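Local coordinates for protein probable L,D-transpeptidase 3 (Mycobacterium tuberculosis, PDB 6D4K) that probably acts as an L,D-transpeptidase in the mycobacterial cell wall, perhaps attaching proteins to peptidoglycan, and is covalently modified by the beta-lactam faropenem, at residues P170-R181 / Y248-V259. Numbering follows the deposited sequence. Where two conformers were deposited one is given.
Sequences PVGSYTVLSKER and YNAVDIGDPVIV. With CA (calcium ion), chain B.
Lys179 NZ donates to two backbone carbonyls, Tyr248 O in the last turn of helix 241-250 at 2.8 Å and Val251 O just beyond it at 2.8 Å. A water continues from NZ to Asp252 OD1. Both carboxylate oxygens of Asp252 bind the calcium ion, OD1 at 2.5 Å, and Val38 O, from the N-terminal part of the chain, and four waters complete the site. The lysine chain bends at chi3 (57°), which carries CE over one face of the Tyr248 ring, 3.9 Å from its centroid. NZ adds a cation-pi contact over that face. Arg181 passes obliquely by the phenol end of Tyr248, while its guanidinium is paired with Asp205.

Farther along, strands 172-175 and 256-259 run antiparallel. Gly172 with Val259 and Tyr174 with Val257 are hydrogen-bonded pairs. Val176 extends the pairing into the turn: its N donates to Asp255 O, and its O accepts from Gly254 N. Asp255 OD2 accepts from Asp252 N and braces this type II turn. Val176 CG2 packs on Val251 CG2 at 3.8 Å. Ile253 CD1 meets Lys179 CD at 3.6 Å. At the other end, Val259 CG2 lies at the edge of the Tyr174 ring, 3.7 Å from CE2, and Tyr174 OH donates to Pro170 O.

Within the catalytic YkuD domain, the contact thus joins the broken strand 172-180 to both the end of helix 241-250 and strand 256-260 that follows it. The carbonyls gripping Lys179 probably stabilise its positive charge, and the water links it to the calcium ligand.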
ATOM      1  N   PRO A 170       2.759 -11.842   3.559  1.00 36.61           N
ATOM      2  CA  PRO A 170       3.590 -12.207   2.405  1.00 37.34           C
ATOM      3  C   PRO A 170       4.667 -11.167   2.115  1.00 36.64           C
ATOM      4  O   PRO A 170       4.418  -9.957   2.133  1.00 35.87           O
ATOM      5  CB  PRO A 170       2.579 -12.316   1.256  1.00 37.81           C
ATOM      6  CG  PRO A 170       1.414 -11.474   1.690  1.00 38.93           C
ATOM      7  CD  PRO A 170       1.354 -11.598   3.186  1.00 35.96           C
ATOM      8  N   VAL A 171       5.878 -11.663   1.857  1.00 36.99           N
ATOM      9  CA  VAL A 171       7.001 -10.822   1.464  1.00 38.13           C
ATOM     10  C   VAL A 171       6.719 -10.222   0.093  1.00 37.98           C
ATOM     11  O   VAL A 171       6.137 -10.877  -0.782  1.00 39.61           O
ATOM     12  CB  VAL A 171       8.280 -11.681   1.449  1.00 39.15           C
ATOM     13  CG1 VAL A 171       9.420 -10.964   0.746  1.00 40.69           C
ATOM     14  CG2 VAL A 171       8.682 -12.065   2.867  1.00 39.65           C
ATOM     15  N   GLY A 172       7.114  -8.973  -0.102  1.00 36.32           N
ATOM     16  CA  GLY A 172       6.968  -8.358  -1.406  1.00 34.43           C
ATOM     17  C   GLY A 172       6.968  -6.847  -1.330  1.00 31.49           C
ATOM     18  O   GLY A 172       7.171  -6.246  -0.272  1.00 30.39           O
ATOM     19  N   SER A 173       6.741  -6.247  -2.498  1.00 29.17           N
ATOM     20  CA  SER A 173       6.675  -4.801  -2.667  0.55 29.61           C
ATOM     21  C   SER A 173       5.231  -4.430  -2.979  1.00 27.75           C
ATOM     22  O   SER A 173       4.652  -4.935  -3.945  1.00 29.61           O
ATOM     23  CB  SER A 173       7.597  -4.356  -3.805  0.55 31.66           C
ATOM     24  OG  SER A 173       7.703  -2.943  -3.871  0.55 35.69           O
ATOM     25  N   TYR A 174       4.656  -3.563  -2.156  1.00 24.75           N
ATOM     26  CA  TYR A 174       3.254  -3.175  -2.243  1.00 24.08           C
ATOM     27  C   TYR A 174       3.142  -1.664  -2.364  1.00 21.43           C
ATOM     28  O   TYR A 174       4.110  -0.932  -2.160  1.00 20.48           O
ATOM     29  CB  TYR A 174       2.501  -3.642  -0.994  1.00 26.33           C
ATOM     30  CG  TYR A 174       2.625  -5.118  -0.727  1.00 28.60           C
ATOM     31  CD1 TYR A 174       1.857  -6.034  -1.432  1.00 34.65           C
ATOM     32  CD2 TYR A 174       3.517  -5.604   0.222  1.00 29.54           C
ATOM     33  CE1 TYR A 174       1.971  -7.392  -1.196  1.00 38.88           C
ATOM     34  CE2 TYR A 174       3.635  -6.959   0.466  1.00 33.48           C
ATOM     35  CZ  TYR A 174       2.858  -7.848  -0.244  1.00 38.01           C
ATOM     36  OH  TYR A 174       2.970  -9.199  -0.007  1.00 40.03           O
ATOM     37  N   THR A 175       1.941  -1.193  -2.692  1.00 19.67           N
ATOM     38  CA  THR A 175       1.673   0.232  -2.666  1.00 19.42           C
ATOM     39  C   THR A 175       0.373   0.466  -1.916  1.00 17.93           C
ATOM     40  O   THR A 175      -0.510  -0.398  -1.874  1.00 19.53           O
ATOM     41  CB  THR A 175       1.601   0.865  -4.070  1.00 22.44           C
ATOM     42  OG1 THR A 175       0.431   0.399  -4.749  1.00 26.17           O
ATOM     43  CG2 THR A 175       2.857   0.536  -4.902  1.00 26.05           C
ATOM     44  N   VAL A 176       0.257   1.644  -1.318  1.00 16.46           N
ATOM     45  CA  VAL A 176      -0.981   2.001  -0.632  1.00 16.73           C
ATOM     46  C   VAL A 176      -2.099   2.172  -1.652  1.00 16.83           C
ATOM     47  O   VAL A 176      -2.023   3.023  -2.546  1.00 17.32           O
ATOM     48  CB  VAL A 176      -0.802   3.270   0.206  1.00 16.54           C
ATOM     49  CG1 VAL A 176      -2.152   3.719   0.795  1.00 16.68           C
ATOM     50  CG2 VAL A 176       0.224   3.042   1.300  1.00 18.04           C
ATOM     51  N   LEU A 177      -3.145   1.354  -1.522  1.00 16.83           N
ATOM     52  CA  LEU A 177      -4.301   1.394  -2.413  1.00 17.36           C
ATOM     53  C   LEU A 177      -5.408   2.305  -1.908  1.00 16.81           C
ATOM     54  O   LEU A 177      -6.145   2.870  -2.718  1.00 18.47           O
ATOM     55  CB  LEU A 177      -4.886  -0.005  -2.599  1.00 19.83           C
ATOM     56  CG  LEU A 177      -3.932  -1.053  -3.172  1.00 20.19           C
ATOM     57  CD1 LEU A 177      -4.591  -2.420  -3.230  1.00 23.07           C
ATOM     58  CD2 LEU A 177      -3.423  -0.646  -4.550  1.00 25.69           C
ATOM     59  N   SER A 178      -5.564   2.429  -0.592  1.00 15.67           N
ATOM     60  CA  SER A 178      -6.604   3.273  -0.024  0.54 15.72           C
ATOM     61  C   SER A 178      -6.291   3.501   1.448  1.00 15.91           C
ATOM     62  O   SER A 178      -5.472   2.789   2.045  1.00 17.27           O
ATOM     63  CB  SER A 178      -7.990   2.633  -0.179  0.54 17.99           C
ATOM     64  OG  SER A 178      -8.118   1.458   0.607  0.54 18.46           O
ATOM     65  N   LYS A 179      -6.966   4.501   2.016  1.00 17.35           N
ATOM     66  CA  LYS A 179      -6.892   4.884   3.424  1.00 18.27           C
ATOM     67  C   LYS A 179      -8.325   5.063   3.901  1.00 16.55           C
ATOM     68  O   LYS A 179      -9.110   5.755   3.245  1.00 20.21           O
ATOM     69  CB  LYS A 179      -6.141   6.235   3.620  1.00 21.31           C
ATOM     70  CG  LYS A 179      -4.625   6.176   3.644  1.00 23.13           C
ATOM     71  CD  LYS A 179      -4.037   7.540   3.347  1.00 20.58           C
ATOM     72  CE  LYS A 179      -4.496   8.632   4.306  1.00 19.21           C
ATOM     73  NZ  LYS A 179      -3.478   9.720   4.327  1.00 17.58           N
ATOM     74  N   GLU A 180      -8.650   4.488   5.056  1.00 18.44           N
ATOM     75  CA  GLU A 180     -10.008   4.573   5.572  1.00 23.73           C
ATOM     76  C   GLU A 180      -9.995   4.579   7.093  1.00 22.25           C
ATOM     77  O   GLU A 180      -9.096   4.027   7.720  1.00 21.49           O
ATOM     78  CB  GLU A 180     -10.849   3.395   5.072  1.00 27.13           C
ATOM     79  CG  GLU A 180     -12.114   3.831   4.382  1.00 39.18           C
ATOM     80  CD  GLU A 180     -13.047   2.686   4.088  1.00 45.12           C
ATOM     81  OE1 GLU A 180     -14.266   2.858   4.307  1.00 49.31           O
ATOM     82  OE2 GLU A 180     -12.565   1.621   3.641  1.00 46.64           O
ATOM     83  N   ARG A 181     -11.032   5.182   7.677  1.00 28.82           N
ATOM     84  CA  ARG A 181     -11.236   5.223   9.119  1.00 32.20           C
ATOM     85  C   ARG A 181     -12.387   4.313   9.522  1.00 37.78           C
ATOM     86  O   ARG A 181     -13.340   4.116   8.763  1.00 41.29           O
ATOM     87  CB  ARG A 181     -11.563   6.643   9.579  1.00 34.35           C
ATOM     88  CG  ARG A 181     -10.491   7.662   9.258  1.00 38.08           C
ATOM     89  CD  ARG A 181      -9.282   7.483  10.155  1.00 37.39           C
ATOM     90  NE  ARG A 181      -9.650   7.408  11.566  1.00 36.98           N
ATOM     91  CZ  ARG A 181      -9.745   8.461  12.372  1.00 37.43           C
ATOM     92  NH1 ARG A 181      -9.512   9.678  11.905  1.00 38.21           N
ATOM     93  NH2 ARG A 181     -10.083   8.298  13.644  1.00 37.76           N
ATOM     94  N   TYR A 248      -0.673   6.789   9.022  1.00 16.09           N
ATOM     95  CA  TYR A 248      -1.857   7.065   8.210  1.00 15.50           C
ATOM     96  C   TYR A 248      -1.876   8.523   7.758  1.00 14.56           C
ATOM     97  O   TYR A 248      -2.117   8.825   6.587  1.00 15.50           O
ATOM     98  CB  TYR A 248      -3.104   6.748   9.031  1.00 16.45           C
ATOM     99  CG  TYR A 248      -4.430   6.986   8.347  1.00 16.40           C
ATOM    100  CD1 TYR A 248      -5.009   8.259   8.300  1.00 16.24           C
ATOM    101  CD2 TYR A 248      -5.149   5.922   7.810  1.00 16.47           C
ATOM    102  CE1 TYR A 248      -6.246   8.467   7.703  1.00 17.06           C
ATOM    103  CE2 TYR A 248      -6.385   6.119   7.220  1.00 17.55           C
ATOM    104  CZ  TYR A 248      -6.923   7.392   7.157  1.00 18.51           C
ATOM    105  OH  TYR A 248      -8.156   7.583   6.570  1.00 18.48           O
ATOM    106  N   ASN A 249      -1.629   9.443   8.685  1.00 15.09           N
ATOM    107  CA  ASN A 249      -1.675  10.859   8.344  1.00 16.52           C
ATOM    108  C   ASN A 249      -0.530  11.269   7.427  1.00 16.98           C
ATOM    109  O   ASN A 249      -0.670  12.249   6.686  1.00 19.62           O
ATOM    110  CB  ASN A 249      -1.678  11.713   9.615  1.00 18.70           C
ATOM    111  CG  ASN A 249      -3.000  11.654  10.362  1.00 22.54           C
ATOM    112  OD1 ASN A 249      -4.054  11.362   9.786  1.00 24.36           O
ATOM    113  ND2 ASN A 249      -2.954  11.966  11.648  1.00 25.15           N
ATOM    114  N   ALA A 250       0.596  10.544   7.464  1.00 15.97           N
ATOM    115  CA  ALA A 250       1.747  10.892   6.637  1.00 15.95           C
ATOM    116  C   ALA A 250       1.667  10.315   5.229  1.00 15.23           C
ATOM    117  O   ALA A 250       2.162  10.942   4.287  1.00 17.99           O
ATOM    118  CB  ALA A 250       3.023  10.408   7.315  1.00 17.98           C
ATOM    119  N   VAL A 251       1.065   9.128   5.061  1.00 15.64           N
ATOM    120  CA  VAL A 251       1.192   8.364   3.827  1.00 15.79           C
ATOM    121  C   VAL A 251       0.118   8.803   2.835  1.00 15.34           C
ATOM    122  O   VAL A 251      -0.951   9.318   3.190  1.00 15.67           O
ATOM    123  CB  VAL A 251       1.099   6.856   4.152  1.00 16.67           C
ATOM    124  CG1 VAL A 251      -0.354   6.445   4.423  1.00 16.60           C
ATOM    125  CG2 VAL A 251       1.740   6.012   3.051  1.00 18.13           C
ATOM    126  N   ASP A 252       0.399   8.576   1.562  1.00 15.40           N
ATOM    127  CA  ASP A 252      -0.551   8.869   0.500  1.00 14.95           C
ATOM    128  C   ASP A 252      -0.809   7.618  -0.321  1.00 15.01           C
ATOM    129  O   ASP A 252      -0.005   6.681  -0.343  1.00 15.33           O
ATOM    130  CB  ASP A 252      -0.030   9.974  -0.434  1.00 15.21           C
ATOM    131  CG  ASP A 252      -1.120  10.587  -1.319  1.00 14.98           C
ATOM    132  OD1 ASP A 252      -2.328  10.376  -1.048  1.00 15.45           O
ATOM    133  OD2 ASP A 252      -0.774  11.297  -2.301  1.00 15.27           O
ATOM    134  N   ILE A 253      -1.956   7.609  -1.008  1.00 15.13           N
ATOM    135  CA  ILE A 253      -2.241   6.514  -1.929  1.00 14.46           C
ATOM    136  C   ILE A 253      -1.177   6.509  -3.015  1.00 14.89           C
ATOM    137  O   ILE A 253      -0.878   7.541  -3.628  1.00 15.01           O
ATOM    138  CB  ILE A 253      -3.671   6.597  -2.492  1.00 15.79           C
ATOM    139  CG1 ILE A 253      -4.705   6.148  -1.449  1.00 15.66           C
ATOM    140  CG2 ILE A 253      -3.811   5.721  -3.743  1.00 16.07           C
ATOM    141  CD1 ILE A 253      -4.736   6.942  -0.147  1.00 18.83           C
ATOM    142  N   GLY A 254      -0.574   5.346  -3.234  1.00 14.72           N
ATOM    143  CA  GLY A 254       0.520   5.212  -4.162  1.00 15.80           C
ATOM    144  C   GLY A 254       1.875   5.108  -3.507  1.00 14.96           C
ATOM    145  O   GLY A 254       2.820   4.711  -4.172  1.00 15.95           O
ATOM    146  N   ASP A 255       1.997   5.414  -2.221  1.00 15.49           N
ATOM    147  CA  ASP A 255       3.286   5.274  -1.564  1.00 16.09           C
ATOM    148  C   ASP A 255       3.623   3.795  -1.355  1.00 15.57           C
ATOM    149  O   ASP A 255       2.730   2.953  -1.261  1.00 16.89           O
ATOM    150  CB  ASP A 255       3.299   6.013  -0.228  1.00 16.65           C
ATOM    151  CG  ASP A 255       3.675   7.471  -0.377  1.00 16.98           C
ATOM    152  OD1 ASP A 255       4.646   7.781  -1.111  1.00 17.85           O
ATOM    153  OD2 ASP A 255       2.989   8.319   0.242  1.00 16.43           O
ATOM    154  N   PRO A 256       4.908   3.453  -1.316  1.00 17.58           N
ATOM    155  CA  PRO A 256       5.308   2.047  -1.247  1.00 16.77           C
ATOM    156  C   PRO A 256       5.385   1.515   0.174  1.00 18.95           C
ATOM    157  O   PRO A 256       5.741   2.213   1.132  1.00 18.57           O
ATOM    158  CB  PRO A 256       6.710   2.062  -1.876  1.00 18.79           C
ATOM    159  CG  PRO A 256       7.254   3.433  -1.542  1.00 18.52           C
ATOM    160  CD  PRO A 256       6.040   4.349  -1.575  1.00 17.68           C
ATOM    161  N   VAL A 257       5.035   0.238   0.287  1.00 18.24           N
ATOM    162  CA  VAL A 257       5.189  -0.528   1.518  1.00 19.87           C
ATOM    163  C   VAL A 257       5.935  -1.799   1.158  1.00 22.06           C
ATOM    164  O   VAL A 257       5.512  -2.539   0.262  1.00 25.56           O
ATOM    165  CB  VAL A 257       3.839  -0.860   2.174  1.00 21.40           C
ATOM    166  CG1 VAL A 257       4.027  -1.783   3.382  1.00 23.27           C
ATOM    167  CG2 VAL A 257       3.146   0.431   2.590  1.00 20.41           C
ATOM    168  N   ILE A 258       7.051  -2.045   1.836  1.00 23.40           N
ATOM    169  CA  ILE A 258       7.879  -3.210   1.582  1.00 26.08           C
ATOM    170  C   ILE A 258       7.764  -4.148   2.775  1.00 28.00           C
ATOM    171  O   ILE A 258       7.856  -3.713   3.929  1.00 28.12           O
ATOM    172  CB  ILE A 258       9.339  -2.799   1.319  1.00 28.10           C
ATOM    173  CG1 ILE A 258       9.419  -1.977   0.028  1.00 31.77           C
ATOM    174  CG2 ILE A 258      10.237  -4.028   1.229  1.00 30.87           C
ATOM    175  CD1 ILE A 258       9.874  -0.553   0.219  1.00 37.00           C
ATOM    176  N   VAL A 259       7.534  -5.427   2.499  1.00 29.25           N
ATOM    177  CA  VAL A 259       7.534  -6.469   3.515  1.00 31.72           C
ATOM    178  C   VAL A 259       8.725  -7.368   3.238  1.00 32.31           C
ATOM    179  O   VAL A 259       8.884  -7.869   2.118  1.00 31.88           O
ATOM    180  CB  VAL A 259       6.225  -7.275   3.506  1.00 30.17           C
ATOM    181  CG1 VAL A 259       6.307  -8.437   4.502  1.00 32.12           C
ATOM    182  CG2 VAL A 259       5.042  -6.367   3.817  1.00 29.47           C
TER
HETATM  183 CA    CA B 301      -3.093  11.590  -3.087  1.00 16.62          CA
HETATM  184  O   HOH W   1      -3.602  10.788   1.469  1.00 23.68           O
HETATM  185  O   HOH W   2      -2.880   9.523  -4.143  1.00 16.05           O
HETATM  186  O   HOH W   3      -5.128  10.673  -2.009  1.00 17.56           O
HETATM  187  O   HOH W   4      -4.843  12.103  -4.633  1.00 18.38           O
HETATM  188  O   HOH W   5      -3.368  13.535  -2.008  1.00 20.87           O